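Local coordinates for protein transcriptional regulator ComR (Streptococcus vestibularis F0396, PDB 6HU8) that acts as a pheromone-responsive competence regulator of the RNPP family, with a helix-turn-helix domain that probably binds DNA and a peptide-binding tetratricopeptide domain, at residues K4-I7 against G8-K12; I38-K42 against G43-P47. One frame throughout, in Å; residues are numbered along the deposited sequence.

Overall arrangement
Contacts 1 and 2 lie in series along the chain and close together in space, their centres about 7 Å apart. Contact 1 is a run of turns within helix 3-17; contact 2 is the last turn of helix 34-41 and most of the loop leading to helix 49-59. They touch directly: Lys-4 CB comes 3.3 Å from Gly-43 O, and Lys-12 CA lies 3.5 Å from Glu-41 OE2. Helix 3-17 thus runs past both the C-terminal turn of helix 34-41 and the loop beyond it. Both contacts sit in the N-terminal helical bundle with helices 3-17, 34-41 and 49-59, which carries the Cro/C1-type helix-turn-helix, in this peptide-free form of the regulator.

Contact 1 of 2, residues K4-I7 against G8-K12; sequences KDSI and GLRIK
Gly-8, Leu-9, Arg-10 and Ile-11 each donate their backbone N-H to the carbonyl four residues earlier, in regular alpha-helical bonds from Gly-8 N to Lys-4 O (2.9 Å) through Ile-11 N to Ile-7 O (3.0 Å). On one flank of the helix the side chain of Arg-10 folds back over the preceding turn. Its chain bends at chi3 (-139°), which brings one guanidinium face over Ser-6 O, 3.5 Å from the plane and lying nearer the border of the group than its middle. NH1 of Arg-10 then lies 3.7 Å from Ser-6 CB, while the CG1 methylene of Ile-7 meets the guanidinium at its edge, 3.8 Å from NH2. The group's polar anchor lies beyond these turns: Arg-10 NH2 forms a salt bridge with Asp-70 OD2, the same oxygen that is hydrogen-bonded to Ser-6 OG. A single carboxylate oxygen thereby ties two successive turns of the helix to the chain after helix 63-67. The inward flank is apolar. Ile-7 CG2 and Ile-11 CD1 touch at 3.9 Å, the two side chains crossing at a slant, and CG1 of Ile-11 rests 3.5 Å from Ile-7 O. Ile-7 packs onto Pro-47 and Ile-72, and Ile-11 onto Leu-37, Ile-40, Leu-52 and Ile-55. This i to i+4 pair of isoleucines on the buried flank is characteristic of an amphipathic helix, here helix 3-17 facing the core of the Cro/C1-type helix-turn-helix domain.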
ATOM      1  N   LYS A   4      21.742  -0.934 -14.888  1.00 41.02           N
ATOM      2  CA  LYS A   4      20.458  -0.631 -15.528  1.00 38.27           C
ATOM      3  C   LYS A   4      20.619  -0.411 -17.052  1.00 40.67           C
ATOM      4  O   LYS A   4      19.828  -0.938 -17.847  1.00 39.05           O
ATOM      5  CB  LYS A   4      19.805   0.596 -14.872  1.00 40.32           C
ATOM      6  CG  LYS A   4      19.199   0.316 -13.508  1.00 41.50           C
ATOM      7  CD  LYS A   4      18.378   1.511 -12.984  1.00 44.36           C
ATOM      8  CE  LYS A   4      19.201   2.424 -12.082  1.00 45.29           C
ATOM      9  NZ  LYS A   4      19.739   3.583 -12.856  1.00 53.11           N
ATOM     10  N   ASP A   5      21.640   0.351 -17.451  1.00 38.58           N
ATOM     11  CA  ASP A   5      21.934   0.584 -18.870  1.00 37.06           C
ATOM     12  C   ASP A   5      22.210  -0.720 -19.601  1.00 38.87           C
ATOM     13  O   ASP A   5      21.682  -0.946 -20.685  1.00 34.84           O
ATOM     14  CB  ASP A   5      23.144   1.504 -19.055  1.00 37.15           C
ATOM     15  CG  ASP A   5      22.890   2.931 -18.595  1.00 47.96           C
ATOM     16  OD1 ASP A   5      21.719   3.374 -18.574  1.00 46.05           O
ATOM     17  OD2 ASP A   5      23.884   3.613 -18.259  1.00 48.58           O
ATOM     18  N   SER A   6      23.045  -1.581 -19.012  1.00 36.43           N
ATOM     19  CA  SER A   6      23.485  -2.779 -19.730  1.00 39.99           C
ATOM     20  C   SER A   6      22.349  -3.784 -19.855  1.00 38.58           C
ATOM     21  O   SER A   6      22.117  -4.344 -20.932  1.00 37.15           O
ATOM     22  CB  SER A   6      24.702  -3.420 -19.047  1.00 39.68           C
ATOM     23  OG  SER A   6      24.393  -3.748 -17.702  1.00 48.23           O
ATOM     24  N   ILE A   7      21.637  -4.010 -18.758  1.00 40.01           N
ATOM     25  CA  ILE A   7      20.470  -4.887 -18.789  1.00 38.62           C
ATOM     26  C   ILE A   7      19.395  -4.348 -19.754  1.00 36.91           C
ATOM     27  O   ILE A   7      18.917  -5.084 -20.612  1.00 34.20           O
ATOM     28  CB  ILE A   7      19.876  -5.076 -17.369  1.00 39.52           C
ATOM     29  CG1 ILE A   7      20.850  -5.892 -16.511  1.00 35.35           C
ATOM     30  CG2 ILE A   7      18.530  -5.778 -17.433  1.00 37.57           C
ATOM     31  CD1 ILE A   7      20.436  -6.013 -15.064  1.00 40.39           C
ATOM     32  N   GLY A   8      19.024  -3.079 -19.620  1.00 36.25           N
ATOM     33  CA  GLY A   8      18.092  -2.467 -20.565  1.00 36.70           C
ATOM     34  C   GLY A   8      18.480  -2.670 -22.035  1.00 37.49           C
ATOM     35  O   GLY A   8      17.651  -3.021 -22.880  1.00 40.40           O
ATOM     36  N   LEU A   9      19.749  -2.467 -22.363  1.00 41.53           N
ATOM     37  CA  LEU A   9      20.180  -2.614 -23.754  1.00 38.41           C
ATOM     38  C   LEU A   9      20.155  -4.077 -24.211  1.00 38.68           C
ATOM     39  O   LEU A   9      19.861  -4.356 -25.362  1.00 41.81           O
ATOM     40  CB  LEU A   9      21.576  -2.026 -23.943  1.00 38.59           C
ATOM     41  CG  LEU A   9      22.198  -2.150 -25.330  1.00 46.32           C
ATOM     42  CD1 LEU A   9      21.448  -1.288 -26.375  1.00 45.22           C
ATOM     43  CD2 LEU A   9      23.678  -1.797 -25.252  1.00 45.54           C
ATOM     44  N   ARG A  10      20.435  -5.016 -23.313  1.00 39.91           N
ATOM     45  CA  ARG A  10      20.349  -6.432 -23.686  1.00 40.83           C
ATOM     46  C   ARG A  10      18.921  -6.832 -24.006  1.00 40.55           C
ATOM     47  O   ARG A  10      18.663  -7.557 -24.964  1.00 38.10           O
ATOM     48  CB  ARG A  10      20.895  -7.325 -22.575  1.00 42.57           C
ATOM     49  CG  ARG A  10      22.380  -7.559 -22.690  1.00 48.03           C
ATOM     50  CD  ARG A  10      22.881  -8.453 -21.587  1.00 53.05           C
ATOM     51  NE  ARG A  10      24.165  -7.982 -21.072  1.00 55.96           N
ATOM     52  CZ  ARG A  10      24.337  -7.402 -19.885  1.00 55.80           C
ATOM     53  NH1 ARG A  10      25.553  -7.014 -19.518  1.00 57.46           N
ATOM     54  NH2 ARG A  10      23.305  -7.223 -19.054  1.00 48.26           N
ATOM     55  N   ILE A  11      17.993  -6.355 -23.189  1.00 37.48           N
ATOM     56  CA  ILE A  11      16.587  -6.610 -23.416  1.00 38.52           C
ATOM     57  C   ILE A  11      16.143  -5.993 -24.734  1.00 38.60           C
ATOM     58  O   ILE A  11      15.479  -6.643 -25.553  1.00 36.26           O
ATOM     59  CB  ILE A  11      15.735  -6.049 -22.266  1.00 38.35           C
ATOM     60  CG1 ILE A  11      15.943  -6.888 -20.993  1.00 33.70           C
ATOM     61  CG2 ILE A  11      14.275  -6.018 -22.665  1.00 33.19           C
ATOM     62  CD1 ILE A  11      15.377  -6.229 -19.722  1.00 31.87           C
ATOM     63  N   LYS A  12      16.505  -4.729 -24.921  1.00 37.75           N
ATOM     64  CA  LYS A  12      16.125  -4.002 -26.118  1.00 40.58           C
ATOM     65  C   LYS A  12      16.719  -4.633 -27.375  1.00 40.79           C
ATOM     66  O   LYS A  12      16.036  -4.733 -28.408  1.00 40.32           O
ATOM     67  CB  LYS A  12      16.557  -2.536 -26.014  1.00 39.71           C
ATOM     68  CG  LYS A  12      16.152  -1.680 -27.217  1.00 42.74           C
ATOM     69  CD  LYS A  12      16.284  -0.203 -26.882  1.00 47.37           C
ATOM     70  CE  LYS A  12      17.294   0.500 -27.771  1.00 57.35           C
ATOM     71  NZ  LYS A  12      16.699   0.918 -29.074  1.00 55.83           N
TER

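Contact 2 of 2, residues I38-K42 against G43-P47; sequences IRIEK and GESLP
Arg-39 and Ile-40 turn their carbonyls onto the chain that leaves helix 34-41. Gly-43, at positive phi (82°), ends the helical run in a Schellman motif. Its N-H bonds to Ile-40 O at 3.0 Å, whereas Arg-39 O takes two N-H groups, that of Ser-45 at 3.1 Å and, more weakly, that of Glu-44. Gly-43 N-H lies well above the carbonyl plane of Ile-40, and Ser-45 N-H well above that of Arg-39. Packing is close on the buried side. Ser-45 OG sits 3.4 Å from Arg-39 CB, Ile-40 CA points its hydrogen almost straight at Ser-45 O (3.5 Å), and Ile-40 CD1 reaches Pro-47 CB at 3.9 Å. Placing CG1 anti to the carbonyl carbon (chi1 -69°) and extending the chain carries this methyl to the proline ring. The exposed side is looser: Glu-44 and Lys-42 run alongside each other in the same direction, with Glu-44 OE2 against Lys-42 CD at 3.3 Å, yet the ammonium stays 5.7 Å away (Lys-42 NZ to Glu-44 OE2). Glu-44 OE1 meets only the aliphatic part of Arg-39, whose NE instead pairs with Glu-117 OE1, an oxygen also hydrogen-bonded to Ser-45 OG. Arg-39 thus faces helices 117-131 and 139-152, while Ile-40 and Pro-47 are wedged between helices 3-17 and 49-59.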
ATOM      1  N   ILE A  38       9.788   0.634 -21.556  1.00 32.55           N
ATOM      2  CA  ILE A  38      10.626   1.756 -21.996  1.00 35.32           C
ATOM      3  C   ILE A  38      11.635   2.270 -20.943  1.00 34.13           C
ATOM      4  O   ILE A  38      12.778   2.563 -21.278  1.00 34.33           O
ATOM      5  CB  ILE A  38       9.745   2.930 -22.469  1.00 38.85           C
ATOM      6  CG1 ILE A  38       9.071   2.546 -23.789  1.00 32.23           C
ATOM      7  CG2 ILE A  38      10.581   4.167 -22.729  1.00 40.47           C
ATOM      8  CD1 ILE A  38       7.987   3.529 -24.227  1.00 36.20           C
ATOM      9  N   ARG A  39      11.220   2.383 -19.680  1.00 32.90           N
ATOM     10  CA  ARG A  39      12.108   2.870 -18.633  1.00 36.11           C
ATOM     11  C   ARG A  39      13.244   1.869 -18.399  1.00 35.19           C
ATOM     12  O   ARG A  39      14.382   2.256 -18.106  1.00 36.32           O
ATOM     13  CB  ARG A  39      11.332   3.123 -17.324  1.00 38.45           C
ATOM     14  CG  ARG A  39      10.489   4.402 -17.356  1.00 34.66           C
ATOM     15  CD  ARG A  39       9.902   4.759 -15.995  1.00 33.82           C
ATOM     16  NE  ARG A  39       8.940   3.774 -15.507  1.00 38.07           N
ATOM     17  CZ  ARG A  39       7.635   3.826 -15.752  1.00 38.23           C
ATOM     18  NH1 ARG A  39       7.138   4.814 -16.498  1.00 36.24           N
ATOM     19  NH2 ARG A  39       6.829   2.888 -15.272  1.00 34.59           N
ATOM     20  N   ILE A  40      12.937   0.583 -18.543  1.00 35.85           N
ATOM     21  CA  ILE A  40      13.972  -0.452 -18.408  1.00 34.23           C
ATOM     22  C   ILE A  40      14.963  -0.347 -19.565  1.00 38.17           C
ATOM     23  O   ILE A  40      16.175  -0.260 -19.344  1.00 35.13           O
ATOM     24  CB  ILE A  40      13.349  -1.876 -18.358  1.00 35.66           C
ATOM     25  CG1 ILE A  40      12.573  -2.077 -17.051  1.00 35.52           C
ATOM     26  CG2 ILE A  40      14.423  -2.966 -18.569  1.00 30.86           C
ATOM     27  CD1 ILE A  40      11.746  -3.352 -17.028  1.00 35.78           C
ATOM     28  N   GLU A  41      14.451  -0.318 -20.801  1.00 34.20           N
ATOM     29  CA  GLU A  41      15.326  -0.271 -21.973  1.00 36.98           C
ATOM     30  C   GLU A  41      16.161   1.003 -22.026  1.00 39.84           C
ATOM     31  O   GLU A  41      17.241   1.001 -22.612  1.00 37.57           O
ATOM     32  CB  GLU A  41      14.517  -0.410 -23.271  1.00 27.38           C
ATOM     33  CG  GLU A  41      13.872  -1.808 -23.426  1.00 35.74           C
ATOM     34  CD  GLU A  41      13.195  -2.029 -24.780  1.00 40.50           C
ATOM     35  OE1 GLU A  41      13.010  -1.051 -25.531  1.00 42.57           O
ATOM     36  OE2 GLU A  41      12.844  -3.188 -25.095  1.00 41.16           O
ATOM     37  N   LYS A  42      15.690   2.078 -21.397  1.00 39.39           N
ATOM     38  CA  LYS A  42      16.435   3.340 -21.409  1.00 38.54           C
ATOM     39  C   LYS A  42      17.416   3.436 -20.242  1.00 39.36           C
ATOM     40  O   LYS A  42      18.108   4.436 -20.105  1.00 42.15           O
ATOM     41  CB  LYS A  42      15.484   4.540 -21.355  1.00 42.89           C
ATOM     42  CG  LYS A  42      14.827   4.916 -22.674  1.00 51.20           C
ATOM     43  CD  LYS A  42      13.824   6.041 -22.465  1.00 49.49           C
ATOM     44  CE  LYS A  42      13.526   6.785 -23.754  1.00 60.57           C
ATOM     45  NZ  LYS A  42      13.461   5.882 -24.943  1.00 55.31           N
ATOM     46  N   GLY A  43      17.454   2.415 -19.388  1.00 38.69           N
ATOM     47  CA  GLY A  43      18.345   2.423 -18.235  1.00 37.55           C
ATOM     48  C   GLY A  43      17.789   3.198 -17.044  1.00 39.47           C
ATOM     49  O   GLY A  43      18.479   3.377 -16.045  1.00 36.14           O
ATOM     50  N   GLU A  44      16.538   3.649 -17.129  1.00 35.22           N
ATOM     51  CA  GLU A  44      15.941   4.437 -16.041  1.00 40.15           C
ATOM     52  C   GLU A  44      15.516   3.607 -14.842  1.00 38.41           C
ATOM     53  O   GLU A  44      15.539   4.073 -13.696  1.00 40.26           O
ATOM     54  CB  GLU A  44      14.739   5.233 -16.562  1.00 39.10           C
ATOM     55  CG  GLU A  44      15.155   6.279 -17.575  1.00 44.24           C
ATOM     56  CD  GLU A  44      13.977   6.926 -18.261  1.00 47.75           C
ATOM     57  OE1 GLU A  44      12.925   7.064 -17.608  1.00 48.01           O
ATOM     58  OE2 GLU A  44      14.104   7.281 -19.457  1.00 60.53           O
ATOM     59  N   SER A  45      15.105   2.371 -15.069  1.00 39.10           N
ATOM     60  CA  SER A  45      14.841   1.542 -13.907  1.00 38.26           C
ATOM     61  C   SER A  45      15.307   0.119 -14.124  1.00 38.69           C
ATOM     62  O   SER A  45      15.520  -0.327 -15.259  1.00 35.43           O
ATOM     63  CB  SER A  45      13.357   1.567 -13.532  1.00 47.50           C
ATOM     64  OG  SER A  45      12.541   1.388 -14.662  1.00 47.77           O
ATOM     65  N   LEU A  46      15.463  -0.574 -13.003  1.00 38.22           N
ATOM     66  CA  LEU A  46      15.930  -1.941 -12.969  1.00 35.42           C
ATOM     67  C   LEU A  46      14.718  -2.849 -13.017  1.00 37.81           C
ATOM     68  O   LEU A  46      13.732  -2.588 -12.329  1.00 37.54           O
ATOM     69  CB  LEU A  46      16.735  -2.187 -11.682  1.00 36.19           C
ATOM     70  CG  LEU A  46      17.465  -3.518 -11.510  1.00 39.27           C
ATOM     71  CD1 LEU A  46      18.603  -3.619 -12.507  1.00 36.36           C
ATOM     72  CD2 LEU A  46      17.989  -3.686 -10.068  1.00 38.15           C
ATOM     73  N   PRO A  47      14.780  -3.934 -13.805  1.00 35.00           N
ATOM     74  CA  PRO A  47      13.647  -4.860 -13.716  1.00 34.03           C
ATOM     75  C   PRO A  47      13.630  -5.639 -12.405  1.00 40.33           C
ATOM     76  O   PRO A  47      14.690  -6.080 -11.906  1.00 37.04           O
ATOM     77  CB  PRO A  47      13.864  -5.807 -14.890  1.00 35.87           C
ATOM     78  CG  PRO A  47      15.315  -5.736 -15.180  1.00 37.42           C
ATOM     79  CD  PRO A  47      15.803  -4.382 -14.761  1.00 35.61           C
TER